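PDB 5G0A: transaminase from Bacillus megaterium, which probably transfers amino groups between amines and carbonyl compounds with pyridoxal-5'-phosphate as cofactor, as an S-selective omega-transaminase of class III. Local coordinates for residues D459-D462 with Y463-Y467; R221-N225 with Y226-Q230. All coordinates share one frame; numbering follows the deposited sequence.

Interaction 1: residues D459-D462 with Y463-Y467; sequences DALD and YALDY
Leu461 and Leu465, one turn apart on the same helix, meet through unlike first torsions: with CG of Leu461 opposite the backbone N (chi1 180°), the CD1 branch reaches forward along the helix, whereas CG of Leu465, beside its own N (chi1 -68°), leans back to meet it. Methyl CD1 of Leu461 consequently presses on the branch point CG of Leu465 at 3.8 Å, and the two side chains pass at a slant. Leu465 also folds over the backbone, its CG 3.4 Å from Leu461 O. That carbonyl is the acceptor for Leu465 N at 2.8 Å, so a single oxygen is both hydrogen-bonded and shielded by apolar carbon.

Three more bonds of the i to i+4 pattern join the turns. Tyr463 N reaches Asp459 O at 3.0 Å in a nearly straight bond (171°), Ala464 N bonds to Ala460 O along a more bent path, and Asp466 N bonds to Asp462 O at 3.0 Å. Ala460 O also lies 3.5 Å from Tyr463 CB, at the edge of the ring and near its plane; the phenol then runs away from the preceding turn to a hydrogen bond between its OH and Glu428.

Two carboxylates come up on the same flank, Asp462 OD1 standing 4.5 Å from Asp466 OD2. The likely repulsion should be eased at Asp462, which forms a salt bridge with Lys374 and a hydrogen bond with His375. Ala460, Leu461, Ala464 and Leu465 pack on helix 418-427, through Ala426 and Ile422, and Leu461 also touches Leu371 of helix 353-374. The arrangement is that of an amphipathic alpha-helix, here the last one of the C-terminal part of a class III, fold type I aminotransferase.

Interaction 2: residues R221-N225 with Y226-Q230; sequences RMIEN and YGPEQ
Pro228 folds back on Ile223 where helix 214-226 ends, at a glycine C' helix terminus followed by proline: Gly227 leaves the helix with positive phi and Pro228 takes the C'' position. Taken round its ring, Pro228 puts CB 4.0 Å from the methyl CG2 of Ile223, CG 3.7 Å from Ile223 O, and CD 3.5 Å from that same oxygen. The proline N has no hydrogen to offer Ile223 O, so the bond from this position that would complete a Schellman motif cannot form, and ring carbons lie against the carbonyl instead.

A regular helical bond runs from Tyr226 N to Met222 O at 3.0 Å; Gly227 N gives a weak one to Glu224 O. With CG beside its own N (chi1 -82°), Tyr226 brings the ring edge back to Met222 O, CD1 being 3.4 Å away and the oxygen in the ring plane. The amide of Asn225 passes this ring at a slant, the two planes 63° apart, and its OD1 is held by Arg160 of the second subunit. Tyr226 also packs on Leu140 and Leu190 of the central sheet.

Tyr226 O accepts a hydrogen bond from Gln179 of the second subunit; from within the turn, Gln230 NE2 donates to it at 2.9 Å, tilted 18° from the carbonyl plane.

In the fold
Interactions 1 and 2 lie on opposite sides of the chain's centre, their own centres 48 Å apart and their nearest atoms about 35 Å apart, so neither touches the other. Residues 459-467 pack within their own chain and meet no other subunit, whereas residues 221-230 sit against the second subunit, where Arg221 forms a salt bridge with Glu145 of that subunit. Neither interaction contains a residue of the pyridoxal-5'-phosphate pocket. Interaction 2 is linked to it along the chain: residues 226-230 lead into strand 231-236 of the seven-stranded sheet, directly followed by the pocket residue Glu237. Interaction 1 belongs to the peripheral C-terminal helices.

Interaction 1: residues D459-D462 with Y463-Y467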
ATOM      1  N   ASP B 459     -25.832 -42.954  -1.119  1.00 40.49           N
ATOM      2  CA  ASP B 459     -26.488 -43.604   0.017  1.00 42.93           C
ATOM      3  C   ASP B 459     -26.181 -42.928   1.350  1.00 41.70           C
ATOM      4  O   ASP B 459     -27.090 -42.661   2.139  1.00 39.88           O
ATOM      5  CB  ASP B 459     -26.108 -45.085   0.082  1.00 48.19           C
ATOM      6  CG  ASP B 459     -27.133 -45.978  -0.579  1.00 55.33           C
ATOM      7  OD1 ASP B 459     -28.254 -46.093  -0.036  1.00 62.44           O
ATOM      8  OD2 ASP B 459     -26.818 -46.579  -1.629  1.00 54.85           O
ATOM      9  N   ALA B 460     -24.901 -42.645   1.603  1.00 38.41           N
ATOM     10  CA  ALA B 460     -24.497 -42.018   2.856  1.00 39.89           C
ATOM     11  C   ALA B 460     -25.083 -40.624   2.984  1.00 39.63           C
ATOM     12  O   ALA B 460     -25.434 -40.204   4.079  1.00 41.13           O
ATOM     13  CB  ALA B 460     -22.975 -41.969   2.976  1.00 40.44           C
ATOM     14  N   LEU B 461     -25.178 -39.922   1.856  1.00 39.83           N
ATOM     15  CA  LEU B 461     -25.788 -38.601   1.797  1.00 39.67           C
ATOM     16  C   LEU B 461     -27.297 -38.705   2.087  1.00 41.86           C
ATOM     17  O   LEU B 461     -27.846 -37.876   2.807  1.00 41.66           O
ATOM     18  CB  LEU B 461     -25.540 -37.966   0.422  1.00 39.66           C
ATOM     19  CG  LEU B 461     -26.102 -36.568   0.148  1.00 38.89           C
ATOM     20  CD1 LEU B 461     -25.751 -35.613   1.280  1.00 41.34           C
ATOM     21  CD2 LEU B 461     -25.597 -36.049  -1.192  1.00 40.08           C
ATOM     22  N   ASP B 462     -27.936 -39.729   1.521  1.00 41.47           N
ATOM     23  CA  ASP B 462     -29.366 -40.015   1.727  1.00 42.78           C
ATOM     24  C   ASP B 462     -29.614 -40.111   3.239  1.00 44.76           C
ATOM     25  O   ASP B 462     -30.399 -39.344   3.798  1.00 47.86           O
ATOM     26  CB  ASP B 462     -29.723 -41.324   1.005  1.00 42.35           C
ATOM     27  CG  ASP B 462     -31.238 -41.517   0.770  1.00 43.24           C
ATOM     28  OD1 ASP B 462     -32.060 -40.633   1.101  1.00 41.70           O
ATOM     29  OD2 ASP B 462     -31.588 -42.580   0.222  1.00 42.02           O
ATOM     30  N   TYR B 463     -28.896 -41.024   3.889  1.00 46.48           N
ATOM     31  CA  TYR B 463     -28.870 -41.154   5.350  1.00 46.21           C
ATOM     32  C   TYR B 463     -28.631 -39.831   6.090  1.00 48.45           C
ATOM     33  O   TYR B 463     -29.289 -39.549   7.096  1.00 48.59           O
ATOM     34  CB  TYR B 463     -27.805 -42.188   5.754  1.00 47.69           C
ATOM     35  CG  TYR B 463     -27.619 -42.347   7.243  1.00 48.01           C
ATOM     36  CD1 TYR B 463     -28.517 -43.107   7.997  1.00 51.10           C
ATOM     37  CD2 TYR B 463     -26.545 -41.747   7.905  1.00 46.36           C
ATOM     38  CE1 TYR B 463     -28.355 -43.252   9.364  1.00 49.50           C
ATOM     39  CE2 TYR B 463     -26.376 -41.892   9.271  1.00 47.52           C
ATOM     40  CZ  TYR B 463     -27.281 -42.648   9.993  1.00 48.47           C
ATOM     41  OH  TYR B 463     -27.133 -42.794  11.349  1.00 47.57           O
ATOM     42  N   ALA B 464     -27.682 -39.033   5.599  1.00 45.39           N
ATOM     43  CA  ALA B 464     -27.319 -37.758   6.223  1.00 45.46           C
ATOM     44  C   ALA B 464     -28.453 -36.731   6.164  1.00 44.78           C
ATOM     45  O   ALA B 464     -28.749 -36.054   7.158  1.00 45.24           O
ATOM     46  CB  ALA B 464     -26.058 -37.190   5.570  1.00 43.29           C
ATOM     47  N   LEU B 465     -29.065 -36.611   4.989  1.00 43.81           N
ATOM     48  CA  LEU B 465     -30.135 -35.645   4.760  1.00 47.22           C
ATOM     49  C   LEU B 465     -31.425 -36.024   5.497  1.00 49.82           C
ATOM     50  O   LEU B 465     -32.186 -35.147   5.903  1.00 50.76           O
ATOM     51  CB  LEU B 465     -30.385 -35.464   3.259  1.00 46.58           C
ATOM     52  CG  LEU B 465     -29.258 -34.785   2.461  1.00 43.48           C
ATOM     53  CD1 LEU B 465     -29.563 -34.808   0.976  1.00 43.65           C
ATOM     54  CD2 LEU B 465     -28.991 -33.356   2.923  1.00 45.40           C
ATOM     55  N   ASP B 466     -31.659 -37.324   5.674  1.00 53.42           N
ATOM     56  CA  ASP B 466     -32.754 -37.796   6.527  1.00 55.18           C
ATOM     57  C   ASP B 466     -32.638 -37.166   7.911  1.00 55.18           C
ATOM     58  O   ASP B 466     -33.606 -36.620   8.433  1.00 55.37           O
ATOM     59  CB  ASP B 466     -32.735 -39.324   6.663  1.00 56.76           C
ATOM     60  CG  ASP B 466     -33.510 -40.033   5.564  1.00 58.78           C
ATOM     61  OD1 ASP B 466     -34.376 -39.411   4.906  1.00 61.18           O
ATOM     62  OD2 ASP B 466     -33.257 -41.241   5.373  1.00 60.14           O
ATOM     63  N   TYR B 467     -31.437 -37.235   8.485  1.00 55.10           N
ATOM     64  CA  TYR B 467     -31.160 -36.727   9.820  1.00 53.88           C
ATOM     65  C   TYR B 467     -31.228 -35.200   9.877  1.00 55.16           C
ATOM     66  O   TYR B 467     -31.689 -34.637  10.866  1.00 54.61           O
ATOM     67  CB  TYR B 467     -29.791 -37.227  10.299  1.00 55.51           C
ATOM     68  CG  TYR B 467     -29.348 -36.691  11.647  1.00 56.38           C
ATOM     69  CD1 TYR B 467     -29.716 -37.333  12.834  1.00 58.53           C
ATOM     70  CD2 TYR B 467     -28.553 -35.548  11.734  1.00 56.33           C
ATOM     71  CE1 TYR B 467     -29.307 -36.844  14.069  1.00 59.56           C
ATOM     72  CE2 TYR B 467     -28.139 -35.051  12.962  1.00 58.29           C
ATOM     73  CZ  TYR B 467     -28.518 -35.699  14.126  1.00 60.67           C
ATOM     74  OH  TYR B 467     -28.104 -35.203  15.346  1.00 62.72           O
TER

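Interaction 2: residues R221-N225 with Y226-Q230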
ATOM      1  N   ARG B 221     -17.870  -1.031 -15.010  1.00 28.97           N
ATOM      2  CA  ARG B 221     -17.921   0.311 -14.402  1.00 31.03           C
ATOM      3  C   ARG B 221     -16.736   0.568 -13.479  1.00 29.11           C
ATOM      4  O   ARG B 221     -16.166   1.660 -13.479  1.00 29.79           O
ATOM      5  CB  ARG B 221     -19.238   0.505 -13.633  1.00 33.27           C
ATOM      6  CG  ARG B 221     -20.461   0.748 -14.497  1.00 40.06           C
ATOM      7  CD  ARG B 221     -20.742   2.244 -14.643  1.00 41.11           C
ATOM      8  NE  ARG B 221     -21.231   2.851 -13.404  1.00 45.73           N
ATOM      9  CZ  ARG B 221     -22.458   3.348 -13.206  1.00 47.91           C
ATOM     10  NH1 ARG B 221     -23.382   3.322 -14.163  1.00 44.45           N
ATOM     11  NH2 ARG B 221     -22.760   3.887 -12.033  1.00 47.28           N
ATOM     12  N   MET B 222     -16.377  -0.445 -12.679  1.00 27.93           N
ATOM     13  CA  MET B 222     -15.249  -0.329 -11.771  1.00 28.43           C
ATOM     14  C   MET B 222     -13.959  -0.156 -12.550  1.00 26.79           C
ATOM     15  O   MET B 222     -13.125   0.663 -12.207  1.00 27.53           O
ATOM     16  CB  MET B 222     -15.138  -1.573 -10.874  1.00 29.60           C
ATOM     17  CG  MET B 222     -16.190  -1.675  -9.781  1.00 32.98           C
ATOM     18  SD  MET B 222     -16.090  -3.316  -9.011  1.00 39.81           S
ATOM     19  CE  MET B 222     -14.351  -3.336  -8.672  1.00 34.31           C
ATOM     20  N   ILE B 223     -13.790  -0.937 -13.626  1.00 26.38           N
ATOM     21  CA  ILE B 223     -12.601  -0.786 -14.455  1.00 25.08           C
ATOM     22  C   ILE B 223     -12.532   0.588 -15.127  1.00 25.86           C
ATOM     23  O   ILE B 223     -11.461   1.167 -15.238  1.00 25.86           O
ATOM     24  CB  ILE B 223     -12.484  -1.928 -15.498  1.00 24.37           C
ATOM     25  CG1 ILE B 223     -12.334  -3.256 -14.734  1.00 25.27           C
ATOM     26  CG2 ILE B 223     -11.318  -1.700 -16.458  1.00 24.44           C
ATOM     27  CD1 ILE B 223     -12.558  -4.483 -15.610  1.00 24.94           C
ATOM     28  N   GLU B 224     -13.664   1.057 -15.633  1.00 25.42           N
ATOM     29  CA  GLU B 224     -13.728   2.401 -16.221  1.00 27.39           C
ATOM     30  C   GLU B 224     -13.335   3.463 -15.199  1.00 27.88           C
ATOM     31  O   GLU B 224     -12.537   4.355 -15.492  1.00 27.82           O
ATOM     32  CB  GLU B 224     -15.141   2.690 -16.729  1.00 27.85           C
ATOM     33  CG  GLU B 224     -15.479   1.929 -17.993  1.00 33.24           C
ATOM     34  CD  GLU B 224     -16.925   2.134 -18.387  1.00 36.39           C
ATOM     35  OE1 GLU B 224     -17.710   2.643 -17.553  1.00 41.73           O
ATOM     36  OE2 GLU B 224     -17.253   1.799 -19.524  1.00 36.94           O
ATOM     37  N   ASN B 225     -13.879   3.345 -13.994  1.00 27.44           N
ATOM     38  CA  ASN B 225     -13.624   4.327 -12.935  1.00 27.19           C
ATOM     39  C   ASN B 225     -12.161   4.409 -12.530  1.00 26.49           C
ATOM     40  O   ASN B 225     -11.607   5.480 -12.404  1.00 25.76           O
ATOM     41  CB  ASN B 225     -14.499   4.017 -11.725  1.00 28.35           C
ATOM     42  CG  ASN B 225     -14.459   5.120 -10.678  1.00 28.25           C
ATOM     43  OD1 ASN B 225     -13.574   5.153  -9.826  1.00 28.72           O
ATOM     44  ND2 ASN B 225     -15.416   6.049 -10.756  1.00 28.29           N
ATOM     45  N   TYR B 226     -11.529   3.251 -12.322  1.00 26.34           N
ATOM     46  CA  TYR B 226     -10.123   3.198 -11.966  1.00 25.36           C
ATOM     47  C   TYR B 226      -9.195   3.462 -13.146  1.00 25.87           C
ATOM     48  O   TYR B 226      -8.000   3.732 -12.957  1.00 27.27           O
ATOM     49  CB  TYR B 226      -9.801   1.866 -11.264  1.00 25.21           C
ATOM     50  CG  TYR B 226     -10.158   1.917  -9.786  1.00 23.90           C
ATOM     51  CD1 TYR B 226     -11.453   1.642  -9.358  1.00 24.72           C
ATOM     52  CD2 TYR B 226      -9.201   2.266  -8.833  1.00 23.48           C
ATOM     53  CE1 TYR B 226     -11.787   1.702  -8.018  1.00 25.29           C
ATOM     54  CE2 TYR B 226      -9.531   2.361  -7.496  1.00 24.68           C
ATOM     55  CZ  TYR B 226     -10.810   2.052  -7.092  1.00 26.74           C
ATOM     56  OH  TYR B 226     -11.143   2.111  -5.756  1.00 28.92           O
ATOM     57  N   GLY B 227      -9.765   3.441 -14.354  1.00 25.55           N
ATOM     58  CA  GLY B 227      -8.992   3.648 -15.576  1.00 26.79           C
ATOM     59  C   GLY B 227      -8.583   2.313 -16.190  1.00 26.95           C
ATOM     60  O   GLY B 227      -7.724   1.631 -15.639  1.00 25.75           O
ATOM     61  N   PRO B 228      -9.193   1.921 -17.326  1.00 26.79           N
ATOM     62  CA  PRO B 228      -8.783   0.654 -17.951  1.00 26.62           C
ATOM     63  C   PRO B 228      -7.292   0.634 -18.264  1.00 26.28           C
ATOM     64  O   PRO B 228      -6.695  -0.447 -18.286  1.00 26.99           O
ATOM     65  CB  PRO B 228      -9.615   0.622 -19.251  1.00 26.78           C
ATOM     66  CG  PRO B 228     -10.816   1.455 -18.907  1.00 25.88           C
ATOM     67  CD  PRO B 228     -10.206   2.607 -18.154  1.00 25.27           C
ATOM     68  N   GLU B 229      -6.679   1.816 -18.429  1.00 24.23           N
ATOM     69  CA  GLU B 229      -5.250   1.920 -18.672  1.00 26.15           C
ATOM     70  C   GLU B 229      -4.376   1.524 -17.461  1.00 24.14           C
ATOM     71  O   GLU B 229      -3.166   1.411 -17.582  1.00 26.45           O
ATOM     72  CB  GLU B 229      -4.861   3.320 -19.218  1.00 28.59           C
ATOM     73  CG  GLU B 229      -4.813   4.480 -18.206  1.00 28.88           C
ATOM     74  CD  GLU B 229      -6.152   4.934 -17.655  1.00 29.99           C
ATOM     75  OE1 GLU B 229      -7.231   4.529 -18.131  1.00 29.44           O
ATOM     76  OE2 GLU B 229      -6.126   5.737 -16.699  1.00 33.52           O
ATOM     77  N   GLN B 230      -4.969   1.339 -16.287  1.00 25.24           N
ATOM     78  CA  GLN B 230      -4.138   0.809 -15.204  1.00 25.97           C
ATOM     79  C   GLN B 230      -4.597  -0.550 -14.692  1.00 24.39           C
ATOM     80  O   GLN B 230      -4.122  -1.006 -13.657  1.00 21.44           O
ATOM     81  CB  GLN B 230      -3.948   1.809 -14.067  1.00 31.40           C
ATOM     82  CG  GLN B 230      -5.166   2.040 -13.203  1.00 30.29           C
ATOM     83  CD  GLN B 230      -4.790   2.769 -11.916  1.00 34.18           C
ATOM     84  OE1 GLN B 230      -3.600   2.891 -11.580  1.00 35.40           O
ATOM     85  NE2 GLN B 230      -5.787   3.238 -11.192  1.00 32.44           N
TER